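Local coordinates for protein glutamine cyclotransferase (Zymomonas mobilis, PDB 3NOL) that probably catalyses cyclisation of N-terminal glutamine to pyroglutamate, as a calcium-containing glutaminyl cyclase built on a beta-propeller, at residues A[48-53]-A[234-239]; A[56-61]-A[65-70]; A[148-153]-A[182-187]. One frame throughout, in Å; residues are numbered along the deposited sequence.

Contact 1: residues A[48-53]-A[234-239]; sequences FFYRNG and KEHHRL. With CA (calcium ion), chain B; SO4 (sulfate ion), chain D.
Y50 and R238 meet at the seam between two neighbouring blades of the beta-propeller, the tyrosine on the strand 44-51 that opens one blade, the arginine where strand 238-243 begins in the other. From CB, which points toward the 234-239 segment, the Y50 side chain runs on with CG anti to the backbone N (chi1 170°), and this carries the ring toward R238, with I72 and D233 also touching the side chain. On the ring, CE2 is the first atom to meet the arginine, with R238 NH2 3.4 Å away. Further along, CZ packs against the same nitrogen. At the tip, R238 NH2 gives Y50 OH a weak, strongly bent hydrogen bond of 3.2 Å (126° at the hydrogen). The ring stands nearly upright to the guanidinium, the planes 79° apart, and OH sits at the guanidinium edge close to its plane. The stronger partner of R238 is D233, which takes NE in a salt bridge. D233 also receives the backbone N of H236, and it faces both H237 and R238 in a G1 bulge. Y50 OH donates to water 1, which in turn donates a hydrogen bond to E235 OE2. Two residues back along the same strand, F48 O binds the calcium ion at 2.3 Å. A second water also bridges the blades, accepting from R238 NH2 (3.0 Å) and donating to G53 O (2.9 Å).

Contact 2: residues A[56-61]-A[65-70]; sequences YESTGL and SSIRKV
Y56 and K69 face each other as a non-hydrogen-bonded pair in a beta hairpin whose arms are the two middle strands of a four-stranded propeller blade. Four backbone bonds hold the ladder: E57 pairs with R68 and T59 with S66, each through N and O both ways, and R68 N to E57 O is 2.8 Å. In the alternating non-hydrogen-bonded pairs, CA-H groups lean on carbonyls instead, as S58 CA does on S66 O.

The face carrying S58 and I67 is tightly packed, pressed against I92 of the next blade. Here I67 CD1 touches S58 CB at 3.6 Å, while S58 OG and S65 OG bond to E90 and G89 and share water 5. On this face too, K69 sets CG anti to the backbone N (chi1 -178°) and stays extended beyond, which lays its methylenes along the Y56 ring. K69 CG makes an off-centre CH-pi contact, 4.2 Å from the centroid of the Y56 ring, and K69 CD lies 3.4 Å from Y56 OH. The lysine's charged end has a cation-pi partner in Y54. A valine in place of Y56 would probably leave the K69 methylenes without their aromatic neighbour and open a gap beside I92.

Solvent reaches the hairpin at the partly exposed L61, R68 and K69. On the other face E57 CB packs on R68 CG, but E57 OE1 and R68 NH1, 5.0 Å apart, are bridged by water 4. L61 CD1 lies 3.6 Å from R68 NH2, and T59 OG1 is buried without a partner over one guanidinium face. E57 turns to T45 and H39, R68 to D40 and Q80. The intervening water and the R68 salt bridge to D40 probably temper the attraction between E57 and R68.

Contact 3: residues A[148-153]-A[182-187]; sequences LRFLDP and GEIFAN
L148 and I184 reach for each other tip to tip, L148 CA and I184 CA lying 10.0 Å apart. The aliphatic part of the contact is a single touch of methyls, L148 CD1 against I184 CD1 at 3.9 Å. I184 gets its methyl there because CG1 stands anti to the carbonyl carbon (chi1 -57°) and the chain then runs on nearly straight. I184 also touches W179, I197 and P199, and L148 packs on L177.

The aromatic part comes from F150, two residues further along the same strand. F150 and I184 come from opposite directions, F150 CZ 4.1 Å from I184 CD1 and the methyl oblique to the ring, so that this one methyl sits against both leucine and phenylalanine. The F150 ring has a cation-pi neighbour in R160. Strand 147-151 belongs to one propeller blade and strand 183-188 to the next, and the three side chains form part of the buried filling between the two sheets.

Backbone hydrogen bonds of the two residues on strand 147-151 go to the adjoining strand of their own blade, L148 pairing with I162 and F150 with V159 and R160.

In the fold
From the N terminus, strand 28-38 comes first and completes the last blade beside 248-256, closing the propeller ring. Strand 44-51 then opens the next blade, and contact 1 joins it to 234-239 near the other end, bracketing 180 residues. Inside that span lie contact 2, the hairpin of 56-61 and 65-70, and, after it, contact 3, linking 148-153 to 182-187; these two run in series, their centres 21 Å apart. Segment 48-53 of contact 1 lies next to 56-61 in one sheet, F49 O and Y56 N making a probable 2.8 Å hydrogen bond. Contacts 1 and 3 touch where L239 packs on F185. Near the middle, calcium gathers F48, E176, L177, E178 and I230.

Contact 1: residues A[48-53]-A[234-239]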
loop_
_atom_site.group_PDB
_atom_site.type_symbol
_atom_site.label_atom_id
_atom_site.label_comp_id
_atom_site.label_asym_id
_atom_site.label_seq_id
_atom_site.Cartn_x
_atom_site.Cartn_y
_atom_site.Cartn_z
ATOM N N PHE A 48 3.285 2.002 0.376
ATOM C CA PHE A 48 3.422 2.889 -0.785
ATOM C C PHE A 48 2.297 3.900 -0.783
ATOM O O PHE A 48 1.132 3.540 -0.743
ATOM C CB PHE A 48 3.380 2.023 -2.076
ATOM C CG PHE A 48 3.594 2.771 -3.350
ATOM C CD1 PHE A 48 4.776 3.503 -3.565
ATOM C CD2 PHE A 48 2.688 2.639 -4.404
ATOM C CE1 PHE A 48 5.006 4.169 -4.797
ATOM C CE2 PHE A 48 2.915 3.297 -5.636
ATOM C CZ PHE A 48 4.064 4.061 -5.829
ATOM N N PHE A 49 2.643 5.179 -0.789
ATOM C CA PHE A 49 1.607 6.202 -0.931
ATOM C C PHE A 49 2.170 7.426 -1.647
ATOM O O PHE A 49 3.386 7.560 -1.791
ATOM C CB PHE A 49 0.944 6.540 0.433
ATOM C CG PHE A 49 1.865 7.206 1.425
ATOM C CD1 PHE A 49 2.480 6.460 2.432
ATOM C CD2 PHE A 49 2.107 8.572 1.366
ATOM C CE1 PHE A 49 3.304 7.059 3.359
ATOM C CE2 PHE A 49 2.953 9.193 2.306
ATOM C CZ PHE A 49 3.560 8.428 3.305
ATOM N N TYR A 50 1.263 8.295 -2.081
ATOM C CA TYR A 50 1.622 9.539 -2.724
ATOM C C TYR A 50 1.302 10.677 -1.763
ATOM O O TYR A 50 0.243 10.712 -1.125
ATOM C CB TYR A 50 0.787 9.681 -3.986
ATOM C CG TYR A 50 0.878 11.055 -4.638
ATOM C CD1 TYR A 50 0.098 12.124 -4.185
ATOM C CD2 TYR A 50 1.717 11.246 -5.728
ATOM C CE1 TYR A 50 0.171 13.383 -4.817
ATOM C CE2 TYR A 50 1.791 12.473 -6.374
ATOM C CZ TYR A 50 1.021 13.530 -5.913
ATOM O OH TYR A 50 1.125 14.735 -6.564
ATOM N N ARG A 51 2.229 11.610 -1.630
ATOM C CA ARG A 51 1.970 12.795 -0.807
ATOM C C ARG A 51 2.851 13.917 -1.285
ATOM O O ARG A 51 4.036 13.686 -1.614
ATOM C CB ARG A 51 2.213 12.519 0.681
ATOM C CG ARG A 51 1.816 13.712 1.593
ATOM C CD ARG A 51 1.738 13.354 3.032
ATOM N NE ARG A 51 1.346 14.452 3.945
ATOM C CZ ARG A 51 2.125 15.484 4.290
ATOM N NH1 ARG A 51 1.697 16.385 5.162
ATOM N NH2 ARG A 51 3.332 15.632 3.761
ATOM N N ASN A 52 2.269 15.120 -1.334
ATOM C CA ASN A 52 2.991 16.345 -1.693
ATOM C C ASN A 52 3.863 16.202 -2.951
ATOM O O ASN A 52 5.018 16.659 -2.996
ATOM C CB ASN A 52 3.775 16.909 -0.492
ATOM C CG ASN A 52 4.760 15.907 0.112
ATOM O OD1 ASN A 52 5.882 15.746 -0.358
ATOM N ND2 ASN A 52 4.332 15.236 1.168
ATOM N N GLY A 53 3.292 15.550 -3.965
ATOM C CA GLY A 53 3.947 15.409 -5.260
ATOM C C GLY A 53 4.956 14.283 -5.384
ATOM O O GLY A 53 5.486 14.052 -6.481
ATOM N N LYS A 234 -4.818 12.535 -5.007
ATOM C CA LYS A 234 -6.175 13.074 -4.904
ATOM C C LYS A 234 -6.324 14.388 -5.690
ATOM O O LYS A 234 -7.370 14.644 -6.319
ATOM C CB LYS A 234 -6.497 13.295 -3.418
ATOM C CG LYS A 234 -7.854 13.928 -3.112
ATOM C CD LYS A 234 -8.971 12.983 -3.405
ATOM C CE LYS A 234 -10.206 13.344 -2.615
ATOM N NZ LYS A 234 -11.298 12.444 -3.075
ATOM N N GLU A 235 -5.288 15.220 -5.652
ATOM C CA GLU A 235 -5.324 16.503 -6.388
ATOM C C GLU A 235 -5.544 16.323 -7.896
ATOM O O GLU A 235 -6.433 16.972 -8.488
ATOM C CB GLU A 235 -4.057 17.323 -6.153
ATOM C CG GLU A 235 -4.165 18.687 -6.880
ATOM C CD GLU A 235 -2.966 19.624 -6.724
ATOM O OE1 GLU A 235 -3.108 20.793 -7.175
ATOM O OE2 GLU A 235 -1.912 19.199 -6.189
ATOM N N HIS A 236 -4.749 15.436 -8.514
ATOM C CA HIS A 236 -4.774 15.231 -9.991
ATOM C C HIS A 236 -5.542 13.966 -10.433
ATOM O O HIS A 236 -5.668 13.691 -11.643
ATOM C CB HIS A 236 -3.343 15.195 -10.558
ATOM C CG HIS A 236 -2.453 16.305 -10.070
ATOM N ND1 HIS A 236 -2.537 17.596 -10.543
ATOM C CD2 HIS A 236 -1.476 16.312 -9.130
ATOM C CE1 HIS A 236 -1.641 18.351 -9.924
ATOM N NE2 HIS A 236 -0.975 17.594 -9.073
ATOM N N HIS A 237 -6.028 13.203 -9.461
ATOM C CA HIS A 237 -6.649 11.889 -9.697
ATOM C C HIS A 237 -5.750 10.953 -10.528
ATOM O O HIS A 237 -6.114 10.504 -11.627
ATOM C CB HIS A 237 -8.059 12.054 -10.277
ATOM C CG HIS A 237 -9.123 12.224 -9.229
ATOM N ND1 HIS A 237 -10.405 11.736 -9.389
ATOM C CD2 HIS A 237 -9.096 12.821 -8.010
ATOM C CE1 HIS A 237 -11.125 12.037 -8.319
ATOM N NE2 HIS A 237 -10.353 12.687 -7.462
ATOM N N ARG A 238 -4.578 10.667 -9.968
ATOM C CA ARG A 238 -3.649 9.682 -10.539
ATOM C C ARG A 238 -3.548 8.454 -9.646
ATOM O O ARG A 238 -3.174 8.562 -8.468
ATOM C CB ARG A 238 -2.255 10.295 -10.750
ATOM C CG ARG A 238 -2.204 11.415 -11.804
ATOM C CD ARG A 238 -0.772 11.928 -12.064
ATOM N NE ARG A 238 -0.234 12.611 -10.880
ATOM C CZ ARG A 238 1.028 13.025 -10.714
ATOM N NH1 ARG A 238 1.954 12.845 -11.652
ATOM N NH2 ARG A 238 1.370 13.639 -9.577
ATOM N N LEU A 239 -3.874 7.297 -10.220
ATOM C CA LEU A 239 -3.762 6.023 -9.527
ATOM C C LEU A 239 -2.470 5.323 -9.966
ATOM O O LEU A 239 -2.237 5.148 -11.169
ATOM C CB LEU A 239 -4.965 5.140 -9.865
ATOM C CG LEU A 239 -5.081 3.776 -9.176
ATOM C CD1 LEU A 239 -5.138 3.910 -7.667
ATOM C CD2 LEU A 239 -6.285 2.992 -9.700
HETATM CA CA CA B . -0.936 2.620 -0.310
HETATM S S SO4 D . -12.566 10.926 -0.025
HETATM O O1 SO4 D . -12.715 12.312 -0.477
HETATM O O2 SO4 D . -11.848 10.147 -1.028
HETATM O O3 SO4 D . -11.824 10.941 1.234
HETATM O O4 SO4 D . -13.886 10.318 0.183
HETATM O O HOH W 1 -0.825 16.255 -6.163
HETATM O O HOH W 2 3.945 14.979 -8.747
HETATM O O HOH W 3 -0.760 3.655 1.843
#

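Contact 2: residues A[56-61]-A[65-70]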
loop_
_atom_site.group_PDB
_atom_site.type_symbol
_atom_site.label_atom_id
_atom_site.label_comp_id
_atom_site.label_asym_id
_atom_site.label_seq_id
_atom_site.Cartn_x
_atom_site.Cartn_y
_atom_site.Cartn_z
ATOM N N TYR A 56 6.078 7.944 -1.298
ATOM C CA TYR A 56 6.762 7.461 -0.087
ATOM C C TYR A 56 6.627 5.947 -0.089
ATOM O O TYR A 56 5.534 5.419 -0.308
ATOM C CB TYR A 56 6.140 8.070 1.167
ATOM C CG TYR A 56 6.565 9.511 1.355
ATOM C CD1 TYR A 56 7.642 9.828 2.189
ATOM C CD2 TYR A 56 5.902 10.552 0.689
ATOM C CE1 TYR A 56 8.057 11.161 2.370
ATOM C CE2 TYR A 56 6.303 11.897 0.863
ATOM C CZ TYR A 56 7.376 12.182 1.710
ATOM O OH TYR A 56 7.776 13.501 1.867
ATOM N N GLU A 57 7.747 5.272 0.099
ATOM C CA GLU A 57 7.786 3.826 -0.009
ATOM C C GLU A 57 8.515 3.198 1.172
ATOM O O GLU A 57 9.574 3.682 1.589
ATOM C CB GLU A 57 8.474 3.428 -1.314
ATOM C CG GLU A 57 8.238 1.967 -1.747
ATOM C CD GLU A 57 8.883 1.622 -3.108
ATOM O OE1 GLU A 57 9.363 2.546 -3.808
ATOM O OE2 GLU A 57 8.877 0.420 -3.459
ATOM N N SER A 58 7.903 2.146 1.709
ATOM C CA SER A 58 8.515 1.275 2.691
ATOM C C SER A 58 8.987 0.069 1.895
ATOM O O SER A 58 8.168 -0.616 1.249
ATOM C CB SER A 58 7.454 0.821 3.724
ATOM O OG SER A 58 7.957 -0.208 4.541
ATOM N N THR A 59 10.298 -0.176 1.940
ATOM C CA THR A 59 10.958 -1.215 1.123
ATOM C C THR A 59 11.830 -2.142 1.934
ATOM O O THR A 59 12.546 -1.706 2.847
ATOM C CB THR A 59 11.896 -0.623 0.019
ATOM O OG1 THR A 59 12.917 0.203 0.603
ATOM C CG2 THR A 59 11.121 0.156 -1.004
ATOM N N GLY A 60 11.776 -3.424 1.587
ATOM C CA GLY A 60 12.774 -4.367 2.039
ATOM C C GLY A 60 13.855 -4.232 0.980
ATOM O O GLY A 60 13.573 -4.026 -0.241
ATOM N N LEU A 61 15.094 -4.220 1.450
ATOM C CA LEU A 61 16.247 -4.080 0.575
ATOM C C LEU A 61 17.251 -5.055 1.111
ATOM O O LEU A 61 17.803 -4.832 2.204
ATOM C CB LEU A 61 16.807 -2.640 0.619
ATOM C CG LEU A 61 15.908 -1.570 -0.019
ATOM C CD1 LEU A 61 16.442 -0.154 0.261
ATOM C CD2 LEU A 61 15.774 -1.827 -1.529
ATOM N N SER A 65 15.350 -2.982 6.108
ATOM C CA SER A 65 14.145 -2.252 5.708
ATOM C C SER A 65 14.354 -0.728 5.768
ATOM O O SER A 65 15.016 -0.204 6.681
ATOM C CB SER A 65 12.971 -2.727 6.574
ATOM O OG SER A 65 11.984 -1.744 6.763
ATOM N N SER A 66 13.799 -0.031 4.782
ATOM C CA SER A 66 13.957 1.420 4.680
ATOM C C SER A 66 12.635 2.126 4.357
ATOM O O SER A 66 11.731 1.525 3.765
ATOM C CB SER A 66 14.988 1.746 3.591
ATOM O OG SER A 66 16.317 1.467 4.021
ATOM N N ILE A 67 12.562 3.409 4.726
ATOM C CA ILE A 67 11.464 4.281 4.302
ATOM C C ILE A 67 12.126 5.328 3.402
ATOM O O ILE A 67 13.128 5.926 3.791
ATOM C CB ILE A 67 10.747 4.977 5.514
ATOM C CG1 ILE A 67 10.163 3.950 6.519
ATOM C CG2 ILE A 67 9.690 5.982 5.005
ATOM C CD1 ILE A 67 9.418 2.815 5.936
ATOM N N ARG A 68 11.595 5.512 2.197
ATOM C CA ARG A 68 12.189 6.474 1.261
ATOM C C ARG A 68 11.177 7.430 0.656
ATOM O O ARG A 68 10.031 7.048 0.410
ATOM C CB ARG A 68 12.942 5.769 0.133
ATOM C CG ARG A 68 12.132 4.708 -0.597
ATOM C CD ARG A 68 12.815 4.136 -1.863
ATOM N NE ARG A 68 14.203 3.734 -1.619
ATOM C CZ ARG A 68 14.891 2.841 -2.334
ATOM N NH1 ARG A 68 14.339 2.178 -3.381
ATOM N NH2 ARG A 68 16.160 2.618 -1.992
ATOM N N LYS A 69 11.630 8.663 0.415
ATOM C CA LYS A 69 10.900 9.629 -0.405
ATOM C C LYS A 69 11.468 9.547 -1.821
ATOM O O LYS A 69 12.676 9.677 -2.003
ATOM C CB LYS A 69 11.114 11.045 0.138
ATOM C CG LYS A 69 10.358 12.089 -0.624
ATOM C CD LYS A 69 10.586 13.489 0.004
ATOM C CE LYS A 69 9.866 14.589 -0.783
ATOM N NZ LYS A 69 10.116 15.959 -0.199
ATOM N N VAL A 70 10.591 9.354 -2.806
ATOM C CA VAL A 70 11.004 9.012 -4.166
ATOM C C VAL A 70 10.392 9.965 -5.213
ATOM O O VAL A 70 9.169 10.221 -5.216
ATOM C CB VAL A 70 10.610 7.524 -4.487
ATOM C CG1 VAL A 70 10.940 7.167 -5.910
ATOM C CG2 VAL A 70 11.273 6.569 -3.558
HETATM O O HOH W 4 11.864 2.298 -4.811
HETATM O O HOH W 5 10.113 -2.490 4.499
#

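Contact 3: residues A[148-153]-A[182-187]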
loop_
_atom_site.group_PDB
_atom_site.type_symbol
_atom_site.label_atom_id
_atom_site.label_comp_id
_atom_site.label_asym_id
_atom_site.label_seq_id
_atom_site.Cartn_x
_atom_site.Cartn_y
_atom_site.Cartn_z
ATOM N N LEU A 148 -10.015 -5.962 8.614
ATOM C CA LEU A 148 -9.439 -4.605 8.598
ATOM C C LEU A 148 -9.766 -3.878 9.908
ATOM O O LEU A 148 -10.873 -4.013 10.447
ATOM C CB LEU A 148 -9.994 -3.779 7.427
ATOM C CG LEU A 148 -9.700 -4.240 5.992
ATOM C CD1 LEU A 148 -10.399 -3.313 4.969
ATOM C CD2 LEU A 148 -8.173 -4.246 5.773
ATOM N N ARG A 149 -8.815 -3.091 10.397
ATOM C CA ARG A 149 -8.992 -2.329 11.630
ATOM C C ARG A 149 -8.854 -0.854 11.348
ATOM O O ARG A 149 -7.902 -0.430 10.656
ATOM C CB ARG A 149 -7.945 -2.736 12.659
ATOM C CG ARG A 149 -8.207 -4.081 13.269
ATOM C CD ARG A 149 -6.986 -4.508 14.078
ATOM N NE ARG A 149 -6.019 -5.279 13.292
ATOM C CZ ARG A 149 -4.806 -5.635 13.723
ATOM N NH1 ARG A 149 -4.024 -6.375 12.951
ATOM N NH2 ARG A 149 -4.378 -5.256 14.930
ATOM N N PHE A 150 -9.808 -0.093 11.878
ATOM C CA PHE A 150 -9.797 1.366 11.795
ATOM C C PHE A 150 -9.243 1.871 13.109
ATOM O O PHE A 150 -9.867 1.644 14.162
ATOM C CB PHE A 150 -11.213 1.912 11.599
ATOM C CG PHE A 150 -11.827 1.575 10.272
ATOM C CD1 PHE A 150 -11.997 2.572 9.298
ATOM C CD2 PHE A 150 -12.257 0.273 9.991
ATOM C CE1 PHE A 150 -12.586 2.273 8.059
ATOM C CE2 PHE A 150 -12.828 -0.044 8.753
ATOM C CZ PHE A 150 -13.005 0.951 7.785
ATOM N N LEU A 151 -8.102 2.560 13.042
ATOM C CA LEU A 151 -7.438 3.081 14.234
ATOM C C LEU A 151 -7.792 4.534 14.509
ATOM O O LEU A 151 -7.805 5.357 13.585
ATOM C CB LEU A 151 -5.915 2.950 14.126
ATOM C CG LEU A 151 -5.286 1.594 13.728
ATOM C CD1 LEU A 151 -3.750 1.658 13.766
ATOM C CD2 LEU A 151 -5.789 0.420 14.560
ATOM N N ASP A 152 -8.064 4.849 15.775
ATOM C CA ASP A 152 -8.117 6.238 16.213
ATOM C C ASP A 152 -6.699 6.782 16.028
ATOM O O ASP A 152 -5.760 6.157 16.479
ATOM C CB ASP A 152 -8.488 6.340 17.691
ATOM C CG ASP A 152 -8.517 7.770 18.159
ATOM O OD1 ASP A 152 -7.497 8.268 18.643
ATOM O OD2 ASP A 152 -9.571 8.413 17.984
ATOM N N PRO A 153 -6.539 7.911 15.317
ATOM C CA PRO A 153 -5.188 8.389 14.965
ATOM C C PRO A 153 -4.378 8.916 16.157
ATOM O O PRO A 153 -3.158 9.026 16.070
ATOM C CB PRO A 153 -5.456 9.522 13.957
ATOM C CG PRO A 153 -6.943 9.457 13.666
ATOM C CD PRO A 153 -7.603 8.780 14.788
ATOM N N GLY A 182 -13.380 7.266 -1.351
ATOM C CA GLY A 182 -14.436 6.725 -0.491
ATOM C C GLY A 182 -14.443 5.208 -0.420
ATOM O O GLY A 182 -15.254 4.633 0.314
ATOM N N GLU A 183 -13.541 4.565 -1.177
ATOM C CA GLU A 183 -13.378 3.111 -1.141
ATOM C C GLU A 183 -12.010 2.683 -0.600
ATOM O O GLU A 183 -11.018 3.413 -0.721
ATOM C CB GLU A 183 -13.587 2.510 -2.542
ATOM C CG GLU A 183 -14.986 2.735 -3.053
ATOM C CD GLU A 183 -15.301 1.990 -4.331
ATOM O OE1 GLU A 183 -14.373 1.598 -5.062
ATOM O OE2 GLU A 183 -16.512 1.807 -4.600
ATOM N N ILE A 184 -11.956 1.486 -0.027
ATOM C CA ILE A 184 -10.648 0.927 0.335
ATOM C C ILE A 184 -10.196 0.000 -0.802
ATOM O O ILE A 184 -10.860 -0.995 -1.092
ATOM C CB ILE A 184 -10.688 0.149 1.690
ATOM C CG1 ILE A 184 -11.183 1.048 2.841
ATOM C CG2 ILE A 184 -9.304 -0.508 1.967
ATOM C CD1 ILE A 184 -11.715 0.275 3.998
ATOM N N PHE A 185 -9.112 0.362 -1.485
ATOM C CA PHE A 185 -8.476 -0.541 -2.461
ATOM C C PHE A 185 -7.444 -1.396 -1.704
ATOM O O PHE A 185 -6.664 -0.862 -0.897
ATOM C CB PHE A 185 -7.742 0.255 -3.533
ATOM C CG PHE A 185 -8.652 0.899 -4.601
ATOM C CD1 PHE A 185 -10.005 1.210 -4.342
ATOM C CD2 PHE A 185 -8.112 1.219 -5.842
ATOM C CE1 PHE A 185 -10.813 1.824 -5.326
ATOM C CE2 PHE A 185 -8.892 1.842 -6.843
ATOM C CZ PHE A 185 -10.254 2.147 -6.580
ATOM N N ALA A 186 -7.409 -2.700 -1.984
ATOM C CA ALA A 186 -6.419 -3.566 -1.326
ATOM C C ALA A 186 -5.785 -4.533 -2.297
ATOM O O ALA A 186 -6.497 -5.170 -3.083
ATOM C CB ALA A 186 -7.067 -4.368 -0.202
ATOM N N ASN A 187 -4.459 -4.651 -2.262
ATOM C CA ASN A 187 -3.839 -5.797 -2.919
ATOM C C ASN A 187 -4.304 -7.067 -2.209
ATOM O O ASN A 187 -4.494 -7.067 -0.992
ATOM C CB ASN A 187 -2.308 -5.721 -2.868
ATOM C CG ASN A 187 -1.749 -4.636 -3.765
ATOM O OD1 ASN A 187 -1.368 -3.573 -3.287
ATOM N ND2 ASN A 187 -1.694 -4.899 -5.070
#